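Local coordinates for Abbfa_003403 (Acinetobacter baumannii, PDB 4ZXH), which is a four-domain nonribosomal peptide synthetase that probably condenses an amino acid, carried on its phosphopantetheine arm, with an upstream acyl group and releases the product, at residues R221-F234 / R395-M407. Residues are numbered along the deposited sequence; the frame is centred on the assembly and turned at random.
Sequences RPAVQQHKGSSLVF and RQQEGQLDITLEM. With PNS (4'-phosphopantetheine), chain B.
Arg221 meets Asp402 end-on: NH2 lies 2.9 Å from OD2 on the syn side, NH1 turns to the same oxygen, and the guanidinium and carboxylate planes are only 19° apart. His213 also donates to Asp402 OD2, while the NE of Arg221 bonds Tyr935, a residue of the adenylation part of the chain. Farther along, the ring of His227 points its ND1 edge at Gly399 O, 2.8 Å away, with the oxygen close to the ring plane; Gln225 CG lies over one ring face. Here the backbones come together at two glycines, Gly229 and Gly399, whose CA atoms are 4.1 Å apart. Beside them Arg395 grips Glu398 side-on, NE to OE2 and NH2 to OE1, and this pair lies against the strand: Ser230 OG sits over one guanidinium face, and NH2 makes a weak bond to Gly229 O. Lys116 bridges to Glu398 OE1. Phe234 holds CG between its backbone N and carbonyl carbon (chi1 61°), which carries the ring end CZ to 3.8 Å from Leu405 CD1, and Met407 SD approaches obliquely in a Met-aromatic contact. Gln400 and Leu401 touch the thiol end of the phosphopantetheine in the condensation domain. Strands 229-235 and 403-411 flank strand 414-422 in one mixed sheet, with helix 428-447 packed against Leu232, Phe234 and Ile403.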
ATOM      1  N   ARG A 221       1.165   6.617  -1.424  1.00 28.15           N
ATOM      2  CA  ARG A 221       2.211   5.701  -1.846  1.00 31.95           C
ATOM      3  C   ARG A 221       1.670   4.632  -2.814  1.00 33.58           C
ATOM      4  O   ARG A 221       0.684   3.946  -2.518  1.00 29.16           O
ATOM      5  CB  ARG A 221       2.853   5.044  -0.620  1.00 23.77           C
ATOM      6  CG  ARG A 221       4.121   4.308  -0.935  1.00 26.68           C
ATOM      7  CD  ARG A 221       4.586   3.469   0.240  1.00 32.59           C
ATOM      8  NE  ARG A 221       4.910   4.300   1.386  1.00 39.54           N
ATOM      9  CZ  ARG A 221       6.094   4.870   1.575  1.00 41.11           C
ATOM     10  NH1 ARG A 221       6.294   5.616   2.647  1.00 45.23           N
ATOM     11  NH2 ARG A 221       7.069   4.700   0.686  1.00 31.59           N
ATOM     12  N   PRO A 222       2.309   4.492  -3.984  1.00 32.96           N
ATOM     13  CA  PRO A 222       1.920   3.472  -4.974  1.00 29.13           C
ATOM     14  C   PRO A 222       2.120   2.060  -4.454  1.00 32.16           C
ATOM     15  O   PRO A 222       3.022   1.823  -3.646  1.00 33.37           O
ATOM     16  CB  PRO A 222       2.854   3.742  -6.158  1.00 22.16           C
ATOM     17  CG  PRO A 222       3.297   5.156  -5.971  1.00 29.26           C
ATOM     18  CD  PRO A 222       3.372   5.373  -4.485  1.00 28.27           C
ATOM     19  N   ALA A 223       1.297   1.127  -4.925  1.00 32.56           N
ATOM     20  CA  ALA A 223       1.376  -0.245  -4.442  1.00 31.09           C
ATOM     21  C   ALA A 223       2.725  -0.877  -4.787  1.00 28.52           C
ATOM     22  O   ALA A 223       3.290  -1.624  -3.983  1.00 35.94           O
ATOM     23  CB  ALA A 223       0.231  -1.065  -5.003  1.00 22.83           C
ATOM     24  N   VAL A 224       3.248  -0.578  -5.972  1.00 24.62           N
ATOM     25  CA  VAL A 224       4.568  -1.090  -6.350  1.00 33.20           C
ATOM     26  C   VAL A 224       5.529   0.044  -6.753  1.00 28.68           C
ATOM     27  O   VAL A 224       5.243   0.848  -7.632  1.00 36.90           O
ATOM     28  CB  VAL A 224       4.464  -2.141  -7.492  1.00 31.96           C
ATOM     29  CG1 VAL A 224       5.811  -2.666  -7.842  1.00 20.44           C
ATOM     30  CG2 VAL A 224       3.594  -3.293  -7.064  1.00 20.91           C
ATOM     31  N   GLN A 225       6.653   0.095  -6.055  1.00 24.82           N
ATOM     32  CA  GLN A 225       7.703   1.104  -6.191  1.00 23.69           C
ATOM     33  C   GLN A 225       8.174   1.272  -7.643  1.00 27.85           C
ATOM     34  O   GLN A 225       8.581   0.293  -8.252  1.00 28.70           O
ATOM     35  CB  GLN A 225       8.866   0.679  -5.290  1.00 24.63           C
ATOM     36  CG  GLN A 225       9.906   1.708  -4.930  1.00 40.82           C
ATOM     37  CD  GLN A 225      10.938   1.090  -4.004  1.00 48.30           C
ATOM     38  OE1 GLN A 225      10.854  -0.110  -3.706  1.00 34.47           O
ATOM     39  NE2 GLN A 225      11.923   1.893  -3.550  1.00 55.18           N
ATOM     40  N   GLN A 226       8.133   2.496  -8.184  1.00 29.81           N
ATOM     41  CA  GLN A 226       8.486   2.754  -9.596  1.00 31.94           C
ATOM     42  C   GLN A 226       9.873   3.393  -9.835  1.00 30.89           C
ATOM     43  O   GLN A 226      10.285   3.594 -10.993  1.00 34.74           O
ATOM     44  CB  GLN A 226       7.430   3.659 -10.241  1.00 46.52           C
ATOM     45  CG  GLN A 226       6.091   3.005 -10.470  1.00 59.61           C
ATOM     46  CD  GLN A 226       6.201   1.800 -11.374  1.00 65.86           C
ATOM     47  OE1 GLN A 226       6.703   1.896 -12.496  1.00 69.06           O
ATOM     48  NE2 GLN A 226       5.750   0.647 -10.883  1.00 63.54           N
ATOM     49  N   HIS A 227      10.573   3.711  -8.748  1.00 19.30           N
ATOM     50  CA  HIS A 227      11.920   4.269  -8.798  1.00 23.92           C
ATOM     51  C   HIS A 227      12.003   5.519  -9.664  1.00 30.55           C
ATOM     52  O   HIS A 227      12.982   5.719 -10.383  1.00 41.45           O
ATOM     53  CB  HIS A 227      12.926   3.220  -9.292  1.00 20.90           C
ATOM     54  CG  HIS A 227      12.998   2.003  -8.425  1.00 22.62           C
ATOM     55  ND1 HIS A 227      13.688   1.978  -7.231  1.00 29.75           N
ATOM     56  CD2 HIS A 227      12.441   0.778  -8.561  1.00 24.72           C
ATOM     57  CE1 HIS A 227      13.565   0.789  -6.675  1.00 25.62           C
ATOM     58  NE2 HIS A 227      12.814   0.040  -7.461  1.00 37.80           N
ATOM     59  N   LYS A 228      10.971   6.351  -9.604  1.00 33.17           N
ATOM     60  CA  LYS A 228      11.051   7.690 -10.184  1.00 33.75           C
ATOM     61  C   LYS A 228      11.549   8.654  -9.110  1.00 38.72           C
ATOM     62  O   LYS A 228      10.995   8.713  -8.015  1.00 48.53           O
ATOM     63  CB  LYS A 228       9.688   8.170 -10.711  1.00 28.94           C
ATOM     64  CG  LYS A 228       9.034   7.316 -11.784  1.00 31.19           C
ATOM     65  CD  LYS A 228       7.917   8.117 -12.454  1.00 47.62           C
ATOM     66  CE  LYS A 228       7.091   7.292 -13.432  1.00 61.36           C
ATOM     67  NZ  LYS A 228       6.217   6.310 -12.723  1.00 66.56           N
ATOM     68  N   GLY A 229      12.585   9.420  -9.403  1.00 34.20           N
ATOM     69  CA  GLY A 229      13.041  10.397  -8.435  1.00 29.37           C
ATOM     70  C   GLY A 229      13.443  11.715  -9.056  1.00 29.67           C
ATOM     71  O   GLY A 229      13.376  11.891 -10.277  1.00 33.06           O
ATOM     72  N   SER A 230      13.871  12.641  -8.206  1.00 25.69           N
ATOM     73  CA  SER A 230      14.419  13.903  -8.664  1.00 25.12           C
ATOM     74  C   SER A 230      15.486  14.342  -7.677  1.00 22.89           C
ATOM     75  O   SER A 230      15.686  13.685  -6.657  1.00 30.54           O
ATOM     76  CB  SER A 230      13.323  14.958  -8.801  1.00 26.34           C
ATOM     77  OG  SER A 230      13.885  16.201  -9.177  1.00 38.18           O
ATOM     78  N   SER A 231      16.169  15.445  -7.970  1.00 30.31           N
ATOM     79  CA  SER A 231      17.341  15.863  -7.187  1.00 31.14           C
ATOM     80  C   SER A 231      17.305  17.344  -6.932  1.00 29.61           C
ATOM     81  O   SER A 231      16.980  18.105  -7.832  1.00 35.90           O
ATOM     82  CB  SER A 231      18.654  15.531  -7.908  1.00 30.28           C
ATOM     83  OG  SER A 231      18.746  14.162  -8.265  1.00 39.81           O
ATOM     84  N   LEU A 232      17.651  17.758  -5.719  1.00 29.48           N
ATOM     85  CA  LEU A 232      17.727  19.182  -5.389  1.00 27.59           C
ATOM     86  C   LEU A 232      19.112  19.554  -4.831  1.00 32.64           C
ATOM     87  O   LEU A 232      19.449  19.188  -3.710  1.00 35.18           O
ATOM     88  CB  LEU A 232      16.629  19.549  -4.392  1.00 28.47           C
ATOM     89  CG  LEU A 232      16.697  20.951  -3.783  1.00 39.16           C
ATOM     90  CD1 LEU A 232      16.769  22.003  -4.846  1.00 33.85           C
ATOM     91  CD2 LEU A 232      15.486  21.187  -2.895  1.00 39.65           C
ATOM     92  N   VAL A 233      19.920  20.266  -5.612  1.00 34.71           N
ATOM     93  CA  VAL A 233      21.251  20.650  -5.136  1.00 31.17           C
ATOM     94  C   VAL A 233      21.194  21.899  -4.247  1.00 31.00           C
ATOM     95  O   VAL A 233      20.583  22.911  -4.603  1.00 39.09           O
ATOM     96  CB  VAL A 233      22.213  20.881  -6.321  1.00 33.60           C
ATOM     97  CG1 VAL A 233      23.612  21.243  -5.817  1.00 29.80           C
ATOM     98  CG2 VAL A 233      22.268  19.620  -7.185  1.00 27.37           C
ATOM     99  N   PHE A 234      21.802  21.818  -3.073  1.00 31.67           N
ATOM    100  CA  PHE A 234      21.841  22.964  -2.167  1.00 36.77           C
ATOM    101  C   PHE A 234      23.271  23.206  -1.686  1.00 40.21           C
ATOM    102  O   PHE A 234      24.144  22.372  -1.910  1.00 40.56           O
ATOM    103  CB  PHE A 234      20.911  22.746  -0.975  1.00 33.98           C
ATOM    104  CG  PHE A 234      21.277  21.552  -0.129  1.00 45.13           C
ATOM    105  CD1 PHE A 234      20.889  20.271  -0.505  1.00 31.59           C
ATOM    106  CD2 PHE A 234      22.014  21.706   1.036  1.00 38.44           C
ATOM    107  CE1 PHE A 234      21.238  19.172   0.262  1.00 32.73           C
ATOM    108  CE2 PHE A 234      22.364  20.608   1.816  1.00 33.97           C
ATOM    109  CZ  PHE A 234      21.982  19.345   1.430  1.00 33.49           C
ATOM    110  N   ARG A 395      21.575  14.971 -13.643  1.00 29.94           N
ATOM    111  CA  ARG A 395      20.790  14.220 -12.674  1.00 34.00           C
ATOM    112  C   ARG A 395      21.048  12.711 -12.869  1.00 33.64           C
ATOM    113  O   ARG A 395      21.007  12.209 -13.989  1.00 35.86           O
ATOM    114  CB  ARG A 395      19.307  14.531 -12.818  1.00 29.43           C
ATOM    115  CG  ARG A 395      18.885  15.909 -12.305  1.00 26.09           C
ATOM    116  CD  ARG A 395      17.439  16.249 -12.738  1.00 40.27           C
ATOM    117  NE  ARG A 395      16.459  15.238 -12.330  1.00 48.67           N
ATOM    118  CZ  ARG A 395      15.172  15.244 -12.669  1.00 43.49           C
ATOM    119  NH1 ARG A 395      14.675  16.206 -13.435  1.00 46.13           N
ATOM    120  NH2 ARG A 395      14.375  14.281 -12.236  1.00 40.65           N
ATOM    121  N   GLN A 396      21.353  11.993 -11.795  1.00 28.71           N
ATOM    122  CA  GLN A 396      21.624  10.564 -11.930  1.00 20.91           C
ATOM    123  C   GLN A 396      21.377   9.791 -10.625  1.00 25.04           C
ATOM    124  O   GLN A 396      21.293  10.377  -9.540  1.00 28.20           O
ATOM    125  CB  GLN A 396      23.061  10.344 -12.430  1.00 27.96           C
ATOM    126  CG  GLN A 396      24.139  10.945 -11.572  1.00 20.51           C
ATOM    127  CD  GLN A 396      24.726   9.912 -10.642  1.00 26.20           C
ATOM    128  OE1 GLN A 396      25.226   8.868 -11.087  1.00 24.78           O
ATOM    129  NE2 GLN A 396      24.627  10.167  -9.336  1.00 28.01           N
ATOM    130  N   GLN A 397      21.266   8.472 -10.755  1.00 25.09           N
ATOM    131  CA  GLN A 397      20.797   7.584  -9.681  1.00 33.65           C
ATOM    132  C   GLN A 397      19.626   8.175  -8.879  1.00 32.32           C
ATOM    133  O   GLN A 397      19.746   8.462  -7.682  1.00 42.21           O
ATOM    134  CB  GLN A 397      21.919   7.222  -8.696  1.00 33.42           C
ATOM    135  CG  GLN A 397      23.320   7.058  -9.282  1.00 42.19           C
ATOM    136  CD  GLN A 397      24.252   6.142  -8.495  1.00 40.95           C
ATOM    137  OE1 GLN A 397      23.931   5.662  -7.420  1.00 38.36           O
ATOM    138  NE2 GLN A 397      25.470   6.031  -8.980  1.00 55.56           N
ATOM    139  N   GLU A 398      18.488   8.352  -9.524  1.00 21.40           N
ATOM    140  CA  GLU A 398      17.338   8.874  -8.804  1.00 20.63           C
ATOM    141  C   GLU A 398      16.303   7.788  -8.537  1.00 25.26           C
ATOM    142  O   GLU A 398      16.026   6.953  -9.403  1.00 33.42           O
ATOM    143  CB  GLU A 398      16.718  10.041  -9.570  1.00 19.82           C
ATOM    144  CG  GLU A 398      17.650  11.216  -9.647  1.00 26.09           C
ATOM    145  CD  GLU A 398      17.137  12.334 -10.526  1.00 35.11           C
ATOM    146  OE1 GLU A 398      16.474  12.033 -11.542  1.00 45.85           O
ATOM    147  OE2 GLU A 398      17.442  13.516 -10.224  1.00 25.74           O
ATOM    148  N   GLY A 399      15.757   7.794  -7.324  1.00 21.30           N
ATOM    149  CA  GLY A 399      14.658   6.917  -6.965  1.00 29.82           C
ATOM    150  C   GLY A 399      15.048   5.599  -6.322  1.00 30.23           C
ATOM    151  O   GLY A 399      14.317   4.607  -6.420  1.00 24.63           O
ATOM    152  N   GLN A 400      16.197   5.571  -5.666  1.00 19.05           N
ATOM    153  CA  GLN A 400      16.601   4.365  -4.969  1.00 18.96           C
ATOM    154  C   GLN A 400      15.774   4.191  -3.722  1.00 36.01           C
ATOM    155  O   GLN A 400      15.309   3.089  -3.429  1.00 40.70           O
ATOM    156  CB  GLN A 400      18.081   4.414  -4.607  1.00 19.20           C
ATOM    157  CG  GLN A 400      18.983   4.248  -5.799  1.00 29.68           C
ATOM    158  CD  GLN A 400      20.417   4.502  -5.443  1.00 34.07           C
ATOM    159  OE1 GLN A 400      20.728   4.788  -4.282  1.00 30.66           O
ATOM    160  NE2 GLN A 400      21.314   4.387  -6.436  1.00 24.57           N
ATOM    161  N   LEU A 401      15.588   5.298  -3.002  1.00 38.91           N
ATOM    162  CA  LEU A 401      14.860   5.306  -1.742  1.00 26.69           C
ATOM    163  C   LEU A 401      13.770   6.360  -1.747  1.00 31.27           C
ATOM    164  O   LEU A 401      13.513   6.973  -2.773  1.00 44.01           O
ATOM    165  CB  LEU A 401      15.816   5.544  -0.584  1.00 27.93           C
ATOM    166  CG  LEU A 401      16.913   4.495  -0.391  1.00 29.12           C
ATOM    167  CD1 LEU A 401      17.828   4.939   0.749  1.00 21.71           C
ATOM    168  CD2 LEU A 401      16.299   3.110  -0.121  1.00 20.59           C
ATOM    169  N   ASP A 402      13.116   6.555  -0.606  1.00 26.32           N
ATOM    170  CA  ASP A 402      12.093   7.586  -0.483  1.00 26.31           C
ATOM    171  C   ASP A 402      12.768   8.940  -0.472  1.00 26.35           C
ATOM    172  O   ASP A 402      12.311   9.891  -1.122  1.00 32.35           O
ATOM    173  CB  ASP A 402      11.261   7.404   0.787  1.00 27.40           C
ATOM    174  CG  ASP A 402      10.228   6.304   0.662  1.00 32.66           C
ATOM    175  OD1 ASP A 402      10.308   5.513  -0.300  1.00 42.91           O
ATOM    176  OD2 ASP A 402       9.328   6.233   1.528  1.00 39.07           O
ATOM    177  N   ILE A 403      13.867   8.997   0.277  1.00 22.93           N
ATOM    178  CA  ILE A 403      14.705  10.182   0.426  1.00 23.64           C
ATOM    179  C   ILE A 403      16.158   9.733   0.517  1.00 27.14           C
ATOM    180  O   ILE A 403      16.455   8.732   1.181  1.00 29.99           O
ATOM    181  CB  ILE A 403      14.370  10.984   1.708  1.00 24.90           C
ATOM    182  CG1 ILE A 403      12.932  11.458   1.719  1.00 33.63           C
ATOM    183  CG2 ILE A 403      15.208  12.220   1.807  1.00 25.78           C
ATOM    184  CD1 ILE A 403      12.543  12.066   3.054  1.00 31.11           C
ATOM    185  N   THR A 404      17.062  10.456  -0.134  1.00 23.52           N
ATOM    186  CA  THR A 404      18.481  10.252   0.099  1.00 23.69           C
ATOM    187  C   THR A 404      19.218  11.590   0.196  1.00 34.10           C
ATOM    188  O   THR A 404      19.142  12.417  -0.707  1.00 41.68           O
ATOM    189  CB  THR A 404      19.158   9.416  -1.012  1.00 22.71           C
ATOM    190  OG1 THR A 404      18.547   8.128  -1.117  1.00 31.80           O
ATOM    191  CG2 THR A 404      20.630   9.238  -0.701  1.00 23.08           C
ATOM    192  N   LEU A 405      19.943  11.782   1.288  1.00 25.59           N
ATOM    193  CA  LEU A 405      20.838  12.920   1.443  1.00 32.55           C
ATOM    194  C   LEU A 405      22.257  12.563   0.979  1.00 36.08           C
ATOM    195  O   LEU A 405      22.875  11.638   1.511  1.00 44.36           O
ATOM    196  CB  LEU A 405      20.857  13.376   2.904  1.00 31.74           C
ATOM    197  CG  LEU A 405      21.719  14.578   3.243  1.00 36.49           C
ATOM    198  CD1 LEU A 405      21.155  15.772   2.504  1.00 40.04           C
ATOM    199  CD2 LEU A 405      21.700  14.809   4.736  1.00 37.39           C
ATOM    200  N   GLU A 406      22.773  13.287  -0.009  1.00 32.07           N
ATOM    201  CA  GLU A 406      24.132  13.043  -0.494  1.00 39.18           C
ATOM    202  C   GLU A 406      25.050  14.227  -0.195  1.00 39.46           C
ATOM    203  O   GLU A 406      24.796  15.343  -0.642  1.00 43.97           O
ATOM    204  CB  GLU A 406      24.121  12.753  -1.995  1.00 39.78           C
ATOM    205  CG  GLU A 406      23.196  11.630  -2.382  1.00 45.69           C
ATOM    206  CD  GLU A 406      23.329  11.226  -3.840  1.00 63.13           C
ATOM    207  OE1 GLU A 406      23.973  11.977  -4.615  1.00 70.75           O
ATOM    208  OE2 GLU A 406      22.776  10.156  -4.210  1.00 67.00           O
ATOM    209  N   MET A 407      26.109  13.980   0.566  1.00 42.25           N
ATOM    210  CA  MET A 407      27.044  15.035   0.955  1.00 49.36           C
ATOM    211  C   MET A 407      28.480  14.637   0.648  1.00 58.05           C
ATOM    212  O   MET A 407      28.733  13.564   0.100  1.00 60.22           O
ATOM    213  CB  MET A 407      26.923  15.341   2.444  1.00 47.66           C
ATOM    214  CG  MET A 407      25.538  15.672   2.937  1.00 48.92           C
ATOM    215  SD  MET A 407      25.221  17.439   3.041  1.00 48.76           S
ATOM    216  CE  MET A 407      26.577  17.985   4.067  1.00 60.77           C
TER
HETATM  217  O23 PNS B1401      13.237  -8.879  -0.269  1.00 28.78           O
HETATM  218  P24 PNS B1401      14.475  -9.709  -0.484  1.00 28.70           P
HETATM  219  O25 PNS B1401      14.760 -10.831   0.477  1.00 28.18           O
HETATM  220  O27 PNS B1401      15.700  -8.663  -0.402  1.00 38.06           O
HETATM  221  C28 PNS B1401      15.725  -7.511  -1.240  1.00 36.72           C
HETATM  222  C29 PNS B1401      17.017  -6.753  -0.992  1.00 39.68           C
HETATM  223  C30 PNS B1401      18.143  -7.748  -1.281  1.00 38.81           C
HETATM  224  C31 PNS B1401      17.061  -6.291   0.465  1.00 37.31           C
HETATM  225  C32 PNS B1401      17.068  -5.519  -1.904  1.00 36.28           C
HETATM  226  O33 PNS B1401      15.783  -4.880  -1.831  1.00 31.14           O
HETATM  227  C34 PNS B1401      18.192  -4.587  -1.492  1.00 36.04           C
HETATM  228  O35 PNS B1401      19.373  -4.934  -1.515  1.00 32.67           O
HETATM  229  N36 PNS B1401      17.880  -3.358  -1.106  1.00 29.27           N
HETATM  230  C37 PNS B1401      18.885  -2.393  -0.691  1.00 25.61           C
HETATM  231  C38 PNS B1401      18.786  -1.190  -1.627  1.00 31.38           C
HETATM  232  C39 PNS B1401      20.143  -0.583  -1.811  0.50 37.97           C
HETATM  233  O40 PNS B1401      21.140  -1.288  -1.876  0.50 45.27           O
HETATM  234  N41 PNS B1401      20.135   0.740  -1.888  0.50 35.69           N
HETATM  235  C42 PNS B1401      21.259   1.628  -2.068  0.50 33.92           C
HETATM  236  C43 PNS B1401      20.644   2.971  -1.734  0.50 32.12           C
HETATM  237  S44 PNS B1401      21.049   3.340  -0.021  0.50 61.73           S